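Local coordinates for protein putative modification methylase (Thermus thermophilus, PDB 2ZIG) that probably methylates the N4 amino group of cytosine in DNA, with S-adenosyl-L-methionine as methyl donor, at residues Pro219-Leu222 with Glu223-Glu226. Residues are numbered along the deposited sequence; the frame is centred on the assembly and turned at random.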
loop_
_atom_site.group_PDB
_atom_site.type_symbol
_atom_site.label_atom_id
_atom_site.label_comp_id
_atom_site.label_asym_id
_atom_site.label_seq_id
_atom_site.Cartn_x
_atom_site.Cartn_y
_atom_site.Cartn_z
ATOM N N PRO B 219 -9.108 10.189 13.694
ATOM C CA PRO B 219 -8.180 9.883 12.602
ATOM C C PRO B 219 -8.854 9.876 11.230
ATOM O O PRO B 219 -8.178 9.882 10.198
ATOM C CB PRO B 219 -7.621 8.515 12.994
ATOM C CG PRO B 219 -8.765 7.890 13.710
ATOM C CD PRO B 219 -9.282 9.022 14.574
ATOM N N PHE B 220 -10.184 9.862 11.219
ATOM C CA PHE B 220 -10.912 9.884 9.961
ATOM C C PHE B 220 -12.325 10.433 10.106
ATOM O O PHE B 220 -12.947 10.315 11.160
ATOM C CB PHE B 220 -10.917 8.490 9.305
ATOM C CG PHE B 220 -11.455 7.393 10.177
ATOM C CD1 PHE B 220 -12.816 7.286 10.431
ATOM C CD2 PHE B 220 -10.597 6.449 10.729
ATOM C CE1 PHE B 220 -13.320 6.249 11.225
ATOM C CE2 PHE B 220 -11.089 5.411 11.520
ATOM C CZ PHE B 220 -12.453 5.313 11.768
ATOM N N PRO B 221 -12.840 11.070 9.042
ATOM C CA PRO B 221 -14.180 11.655 9.021
ATOM C C PRO B 221 -15.282 10.625 9.223
ATOM O O PRO B 221 -15.132 9.446 8.873
ATOM C CB PRO B 221 -14.261 12.284 7.634
ATOM C CG PRO B 221 -12.849 12.622 7.333
ATOM C CD PRO B 221 -12.122 11.392 7.800
ATOM N N LEU B 222 -16.398 11.086 9.776
ATOM C CA LEU B 222 -17.541 10.225 10.007
ATOM C C LEU B 222 -17.969 9.641 8.653
ATOM O O LEU B 222 -18.245 8.448 8.533
ATOM C CB LEU B 222 -18.691 11.034 10.598
ATOM C CG LEU B 222 -19.656 10.361 11.575
ATOM C CD1 LEU B 222 -20.974 11.114 11.524
ATOM C CD2 LEU B 222 -19.875 8.900 11.221
ATOM N N GLU B 223 -18.009 10.491 7.634
ATOM C CA GLU B 223 -18.424 10.052 6.315
ATOM C C GLU B 223 -17.648 8.850 5.792
ATOM O O GLU B 223 -18.216 7.970 5.143
ATOM C CB GLU B 223 -18.330 11.203 5.314
ATOM C CG GLU B 223 -18.569 10.753 3.889
ATOM C CD GLU B 223 -18.793 11.907 2.939
ATOM O OE1 GLU B 223 -18.028 12.899 3.001
ATOM O OE2 GLU B 223 -19.732 11.812 2.118
ATOM N N LEU B 224 -16.354 8.816 6.063
ATOM C CA LEU B 224 -15.523 7.704 5.619
ATOM C C LEU B 224 -15.942 6.437 6.375
ATOM O O LEU B 224 -15.991 5.347 5.808
ATOM C CB LEU B 224 -14.051 8.031 5.874
ATOM C CG LEU B 224 -12.964 7.085 5.343
ATOM C CD1 LEU B 224 -11.636 7.804 5.336
ATOM C CD2 LEU B 224 -12.875 5.842 6.203
ATOM N N ALA B 225 -16.252 6.579 7.658
ATOM C CA ALA B 225 -16.675 5.419 8.439
ATOM C C ALA B 225 -18.064 4.952 8.000
ATOM O O ALA B 225 -18.320 3.751 7.878
ATOM C CB ALA B 225 -16.676 5.754 9.931
ATOM N N GLU B 226 -18.969 5.898 7.758
ATOM C CA GLU B 226 -20.321 5.522 7.350
ATOM C C GLU B 226 -20.305 4.758 6.037
ATOM O O GLU B 226 -21.062 3.821 5.850
ATOM C CB GLU B 226 -21.213 6.755 7.225
ATOM C CG GLU B 226 -21.456 7.447 8.543
ATOM C CD GLU B 226 -22.266 8.710 8.388
ATOM O OE1 GLU B 226 -21.920 9.522 7.504
ATOM O OE2 GLU B 226 -23.237 8.902 9.148
#
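Pro221 is the N-cap of helix 222-232, and its carbonyl starts the first turn. Pro221 O takes two weak hydrogen bonds, from Leu224 N at 3.1 Å and from Ala225 N at 3.3 Å. The next bond is shorter and straighter: Glu226 N donates to Leu222 O at 2.8 Å, with an N-H...O angle of 163°. Phe220 lies just before the cap, and its side chain turns back toward the first turn. Its chi1 of 55° sets CG between the backbone N and the carbonyl carbon. This brings Phe220 CE1 to 3.6 Å from Ala225 CB, while Phe220 CB meets Leu224 CD1 at 4.1 Å. On another side of the turn, Leu222 CD2 lies across the Glu226 chain, 3.4 Å from Glu226 CG. Leu222 CD1 is 4.0 Å from Glu226 OE2, the oxygen that forms a salt bridge with Arg255. With an alanine in place of Glu226, Arg255 would probably lose this carboxylate partner, and Leu222 CD2 the methylene beside it. Leu222, Ala225 and Glu226 pack on Ala252 of helix 248-255. Phe220 touches Thr249, next to Thr248, an S-adenosyl-L-methionine-binding residue. Leu224 rests on the central sheet, against Val96 of strand 91-97 and Trp136 of strand 129-137.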